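PDB 5ZRU: alpha-1,3-glucanase from Bacillus circulans, which probably hydrolyses alpha-1,3-glucan, this chain being the catalytic unit of a longer enzyme of glycoside hydrolase family 87. Local coordinates for residues A[35-40]-A[44-49]; A[50-55]-A[458-463]. One frame throughout, in Å; residues are numbered along the deposited sequence.

Contact 1 (A[35-40]-A[44-49])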
loop_
_atom_site.group_PDB
_atom_site.type_symbol
_atom_site.label_atom_id
_atom_site.label_comp_id
_atom_site.label_asym_id
_atom_site.label_seq_id
_atom_site.Cartn_x
_atom_site.Cartn_y
_atom_site.Cartn_z
ATOM N N GLN A 35 -19.570 -9.221 10.794
ATOM C CA GLN A 35 -19.941 -7.864 10.406
ATOM C C GLN A 35 -19.671 -7.713 8.924
ATOM O O GLN A 35 -18.591 -8.080 8.458
ATOM C CB GLN A 35 -19.141 -6.819 11.185
ATOM C CG GLN A 35 -19.249 -6.942 12.679
ATOM C CD GLN A 35 -20.637 -6.642 13.174
ATOM O OE1 GLN A 35 -21.227 -7.429 13.918
ATOM N NE2 GLN A 35 -21.175 -5.499 12.771
ATOM N N SER A 36 -20.640 -7.180 8.181
ATOM C CA SER A 36 -20.485 -7.118 6.736
ATOM C C SER A 36 -21.045 -5.811 6.194
ATOM O O SER A 36 -21.929 -5.193 6.795
ATOM C CB SER A 36 -21.167 -8.315 6.047
ATOM O OG SER A 36 -22.554 -8.341 6.321
ATOM N N ALA A 37 -20.511 -5.403 5.047
ATOM C CA ALA A 37 -20.938 -4.188 4.352
ATOM C C ALA A 37 -21.081 -4.523 2.878
ATOM O O ALA A 37 -20.337 -4.021 2.029
ATOM C CB ALA A 37 -19.941 -3.047 4.577
ATOM N N PRO A 38 -22.045 -5.381 2.534
ATOM C CA PRO A 38 -22.140 -5.849 1.143
ATOM C C PRO A 38 -22.469 -4.750 0.145
ATOM O O PRO A 38 -22.227 -4.936 -1.051
ATOM C CB PRO A 38 -23.251 -6.913 1.206
ATOM C CG PRO A 38 -24.073 -6.528 2.364
ATOM C CD PRO A 38 -23.129 -5.918 3.375
ATOM N N ASN A 39 -23.004 -3.613 0.583
ATOM C CA ASN A 39 -23.257 -2.498 -0.321
ATOM C C ASN A 39 -22.131 -1.470 -0.315
ATOM O O ASN A 39 -22.303 -0.382 -0.870
ATOM C CB ASN A 39 -24.579 -1.819 0.035
ATOM C CG ASN A 39 -24.548 -1.176 1.406
ATOM O OD1 ASN A 39 -23.585 -1.338 2.164
ATOM N ND2 ASN A 39 -25.609 -0.460 1.745
ATOM N N PHE A 40 -21.001 -1.777 0.325
ATOM C CA PHE A 40 -19.808 -0.925 0.335
ATOM C C PHE A 40 -20.031 0.402 1.054
ATOM O O PHE A 40 -19.305 1.377 0.807
ATOM C CB PHE A 40 -19.291 -0.670 -1.091
ATOM C CG PHE A 40 -19.045 -1.927 -1.871
ATOM C CD1 PHE A 40 -17.841 -2.608 -1.746
ATOM C CD2 PHE A 40 -20.023 -2.449 -2.703
ATOM C CE1 PHE A 40 -17.608 -3.780 -2.456
ATOM C CE2 PHE A 40 -19.794 -3.621 -3.421
ATOM C CZ PHE A 40 -18.591 -4.285 -3.293
ATOM N N LEU A 44 -19.880 2.064 7.501
ATOM C CA LEU A 44 -19.687 0.814 8.235
ATOM C C LEU A 44 -18.212 0.442 8.261
ATOM O O LEU A 44 -17.549 0.445 7.219
ATOM C CB LEU A 44 -20.486 -0.321 7.593
ATOM C CG LEU A 44 -21.998 -0.141 7.474
ATOM C CD1 LEU A 44 -22.585 -1.215 6.569
ATOM C CD2 LEU A 44 -22.628 -0.189 8.861
ATOM N N THR A 45 -17.709 0.104 9.453
ATOM C CA THR A 45 -16.325 -0.346 9.579
ATOM C C THR A 45 -16.027 -1.488 8.612
ATOM O O THR A 45 -14.928 -1.567 8.036
ATOM C CB THR A 45 -16.056 -0.770 11.029
ATOM O OG1 THR A 45 -16.258 0.356 11.896
ATOM C CG2 THR A 45 -14.615 -1.286 11.205
ATOM N N ALA A 46 -17.015 -2.357 8.375
ATOM C CA ALA A 46 -16.788 -3.509 7.515
ATOM C C ALA A 46 -16.502 -3.130 6.061
ATOM O O ALA A 46 -15.995 -3.972 5.315
ATOM C CB ALA A 46 -17.991 -4.454 7.583
ATOM N N SER A 47 -16.799 -1.891 5.639
ATOM C CA SER A 47 -16.451 -1.478 4.277
ATOM C C SER A 47 -14.950 -1.532 4.024
ATOM O O SER A 47 -14.525 -1.624 2.860
ATOM C CB SER A 47 -16.951 -0.058 3.981
ATOM O OG SER A 47 -16.295 0.905 4.797
ATOM N N GLU A 48 -14.135 -1.475 5.078
ATOM C CA GLU A 48 -12.689 -1.553 4.931
ATOM C C GLU A 48 -12.113 -2.925 5.271
ATOM O O GLU A 48 -10.889 -3.086 5.247
ATOM C CB GLU A 48 -12.011 -0.487 5.803
ATOM C CG GLU A 48 -12.252 0.944 5.339
ATOM C CD GLU A 48 -11.382 1.915 6.098
ATOM O OE1 GLU A 48 -10.206 2.115 5.707
ATOM O OE2 GLU A 48 -11.857 2.453 7.111
ATOM N N ALA A 49 -12.948 -3.911 5.589
ATOM C CA ALA A 49 -12.456 -5.273 5.762
ATOM C C ALA A 49 -12.307 -5.964 4.411
ATOM O O ALA A 49 -13.029 -5.662 3.455
ATOM C CB ALA A 49 -13.408 -6.081 6.647
#
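A37 sets its methyl group down on the A46-S47 peptide, and A46 returns the gesture by pressing its own methyl against the S36-A37 peptide. The two methyls touch, CB of A37 lying 3.8 Å from CB of A46, while each reaches past the other to the opposite backbone. On one side CB of A37 comes within 3.5 Å of the amide N of S47; on the other, CB of A46 stands 3.6 Å from the carbonyl C of S36. L44 closes the patch from its more exposed side. Its CG lies beside its own backbone N and opposite the carbonyl carbon (chi1 -58°), and from there an extended second torsion (chi2 168°) sends the CD1 branch on to 3.8 Å from CB of A37.

Strand 33-36 ends here, and a type I turn follows from A37 to F40, while 45-48 forms a short 3-10 segment. S47 ties this segment back to its start: its hydroxyl donates to the carbonyl O of L44 (OG to O 2.8 Å), with an angle of 169° at the acceptor. The amide N of S47 donates to the same oxygen, so two donors grip it. Y54 of strand 53-57 also packs on A46.

No hydrogen bond crosses between 35-40 and 44-49. OE1 of Q35 bonds to T33, OD1 of N39 to the amide of D41, and E48 forms a salt bridge with R136. The two pieces of chain are therefore held together by van der Waals contact of two alanine methyls and a leucine branch with each other and with the flanking peptide groups.

Contact 2 (A[50-55]-A[458-463]). With CA (calcium ion), chain M.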
loop_
_atom_site.group_PDB
_atom_site.type_symbol
_atom_site.label_atom_id
_atom_site.label_comp_id
_atom_site.label_asym_id
_atom_site.label_seq_id
_atom_site.Cartn_x
_atom_site.Cartn_y
_atom_site.Cartn_z
ATOM N N SER A 50 -11.361 -6.909 4.325
ATOM C CA SER A 50 -11.256 -7.679 3.091
ATOM C C SER A 50 -12.582 -8.388 2.832
ATOM O O SER A 50 -13.216 -8.922 3.752
ATOM C CB SER A 50 -10.101 -8.688 3.152
ATOM O OG SER A 50 -10.365 -9.702 4.114
ATOM N N GLY A 51 -13.037 -8.334 1.583
ATOM C CA GLY A 51 -14.320 -8.912 1.238
ATOM C C GLY A 51 -15.497 -8.254 1.932
ATOM O O GLY A 51 -16.600 -8.810 1.929
ATOM N N GLN A 52 -15.269 -7.066 2.518
ATOM C CA GLN A 52 -16.291 -6.305 3.241
ATOM C C GLN A 52 -16.940 -7.137 4.350
ATOM O O GLN A 52 -18.137 -7.019 4.627
ATOM C CB GLN A 52 -17.342 -5.743 2.280
ATOM C CG GLN A 52 -16.734 -4.811 1.213
ATOM C CD GLN A 52 -16.079 -5.579 0.074
ATOM O OE1 GLN A 52 -16.666 -6.519 -0.479
ATOM N NE2 GLN A 52 -14.863 -5.189 -0.277
ATOM N N ARG A 53 -16.136 -7.977 5.002
ATOM C CA ARG A 53 -16.606 -8.858 6.064
ATOM C C ARG A 53 -15.489 -9.042 7.081
ATOM O O ARG A 53 -14.343 -9.248 6.697
ATOM C CB ARG A 53 -17.010 -10.233 5.516
ATOM C CG ARG A 53 -18.216 -10.224 4.602
ATOM C CD ARG A 53 -18.228 -11.446 3.707
ATOM N NE ARG A 53 -18.524 -12.663 4.451
ATOM C CZ ARG A 53 -19.751 -13.044 4.792
ATOM N NH1 ARG A 53 -20.795 -12.290 4.466
ATOM N NH2 ARG A 53 -19.939 -14.169 5.469
ATOM N N TYR A 54 -15.816 -8.972 8.370
ATOM C CA TYR A 54 -14.839 -9.306 9.399
ATOM C C TYR A 54 -15.573 -9.858 10.612
ATOM O O TYR A 54 -16.804 -9.826 10.682
ATOM C CB TYR A 54 -13.969 -8.097 9.778
ATOM C CG TYR A 54 -14.670 -7.015 10.584
ATOM C CD1 TYR A 54 -15.468 -6.052 9.957
ATOM C CD2 TYR A 54 -14.511 -6.938 11.965
ATOM C CE1 TYR A 54 -16.090 -5.034 10.699
ATOM C CE2 TYR A 54 -15.129 -5.929 12.714
ATOM C CZ TYR A 54 -15.915 -4.981 12.073
ATOM O OH TYR A 54 -16.520 -3.982 12.809
ATOM N N ILE A 55 -14.801 -10.385 11.563
ATOM C CA ILE A 55 -15.352 -10.958 12.790
ATOM C C ILE A 55 -15.192 -9.937 13.905
ATOM O O ILE A 55 -14.071 -9.534 14.243
ATOM C CB ILE A 55 -14.670 -12.286 13.158
ATOM C CG1 ILE A 55 -14.827 -13.296 12.028
ATOM C CG2 ILE A 55 -15.260 -12.848 14.454
ATOM C CD1 ILE A 55 -13.537 -14.000 11.693
ATOM N N ILE A 458 -8.823 -7.209 -11.087
ATOM C CA ILE A 458 -9.344 -6.143 -10.241
ATOM C C ILE A 458 -10.618 -6.664 -9.606
ATOM O O ILE A 458 -11.478 -7.205 -10.311
ATOM C CB ILE A 458 -9.631 -4.870 -11.060
ATOM C CG1 ILE A 458 -8.333 -4.264 -11.591
ATOM C CG2 ILE A 458 -10.462 -3.887 -10.239
ATOM C CD1 ILE A 458 -8.547 -3.250 -12.733
ATOM N N ILE A 459 -10.747 -6.509 -8.286
ATOM C CA ILE A 459 -11.853 -7.117 -7.548
ATOM C C ILE A 459 -12.419 -6.110 -6.551
ATOM O O ILE A 459 -11.667 -5.506 -5.778
ATOM C CB ILE A 459 -11.414 -8.403 -6.812
ATOM C CG1 ILE A 459 -10.823 -9.419 -7.790
ATOM C CG2 ILE A 459 -12.597 -9.035 -6.057
ATOM C CD1 ILE A 459 -10.302 -10.694 -7.111
ATOM N N ASN A 460 -13.745 -5.936 -6.568
ATOM C CA ASN A 460 -14.455 -5.152 -5.552
ATOM C C ASN A 460 -13.979 -3.702 -5.502
ATOM O O ASN A 460 -13.942 -3.090 -4.431
ATOM C CB ASN A 460 -14.317 -5.776 -4.158
ATOM C CG ASN A 460 -14.884 -7.168 -4.067
ATOM O OD1 ASN A 460 -15.779 -7.540 -4.817
ATOM N ND2 ASN A 460 -14.362 -7.952 -3.127
ATOM N N SER A 461 -13.621 -3.135 -6.650
ATOM C CA SER A 461 -13.034 -1.800 -6.679
ATOM C C SER A 461 -13.952 -0.822 -7.414
ATOM O O SER A 461 -15.065 -1.157 -7.825
ATOM C CB SER A 461 -11.634 -1.853 -7.304
ATOM O OG SER A 461 -10.782 -2.645 -6.485
ATOM N N GLY A 462 -13.476 0.409 -7.585
ATOM C CA GLY A 462 -14.349 1.500 -7.961
ATOM C C GLY A 462 -15.119 1.991 -6.747
ATOM O O GLY A 462 -15.061 1.413 -5.662
ATOM N N THR A 463 -15.851 3.092 -6.922
ATOM C CA THR A 463 -16.618 3.620 -5.797
ATOM C C THR A 463 -17.721 4.536 -6.305
ATOM O O THR A 463 -17.666 5.052 -7.423
ATOM C CB THR A 463 -15.730 4.394 -4.806
ATOM O OG1 THR A 463 -16.480 4.687 -3.609
ATOM C CG2 THR A 463 -15.246 5.716 -5.438
HETATM CA CA CA M . -12.613 -10.311 5.573
HETATM O O HOH W 1 -16.658 -9.714 -1.417
HETATM O O HOH W 2 -13.527 -11.972 3.990
#
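The junction between the two parts of the catalytic unit, the D1 beta-sandwich and the D2 parallel beta-helix, is crossed here by two amide side chains. Q52 belongs to D1 and N460 to D2. Their amide planes stand 87° apart, nearly perpendicular, and OE1 of Q52 lies 3.8 Å from ND2 of N460. No direct hydrogen bond joins them. A water bridges the pair weakly, donating to OE1 of Q52 at 3.3 Å and accepting from ND2 of N460 at 3.4 Å. The stronger tie is D427: its OD1 accepts from both NE2 of Q52 and ND2 of N460, while its OD2 takes the amide N of G51. One carboxylate thus gathers three N-H groups from the two domains. Q52 meets it with a chain bent at CB-CG (chi2 79°), which turns the amide toward N460.

Behind this amide, the turn that carries Q52 is held by a calcium ion. S50 grips the metal twice, through its carbonyl O at 2.4 Å and its OG at 2.7 Å, and the carbonyl O of R53 binds at 2.3 Å. A water, D22, T23 and D169 complete the site. Since S50 and R53 lie on either side of G51 and Q52 in sequence, the ion is bound at both ends of the short bend, and probably helps to hold its shape and the direction in which Q52 leaves it.

Strand 53-57 then runs on between strands 33-36 and 166-174 of the antiparallel D1 sheet. Across the junction, N460 directly follows strand 451-459, which pairs in parallel with 424-426 and 487-495 along the beta-helix.

Overall arrangement
Contact 1 and contact 2 follow one another along the chain, with centres about 8 Å apart. Neighbouring strands 33-36 and 53-57 join them: the backbone N of Q35 lies 2.8 Å from O of Y54, and N of A37 lies 2.9 Å from O of Q52, both probable hydrogen bonds. The ring of F40 packs on the amide of Q52 as well, CE1 to CD at 3.5 Å. Contact 1 is local to D1, whereas 50-55 with 458-463 connects D1 to the beta-helix. The calcium ion is bound by S50 and R53, within contact 2; the side chain of A46 in contact 1 is about 8 Å from it.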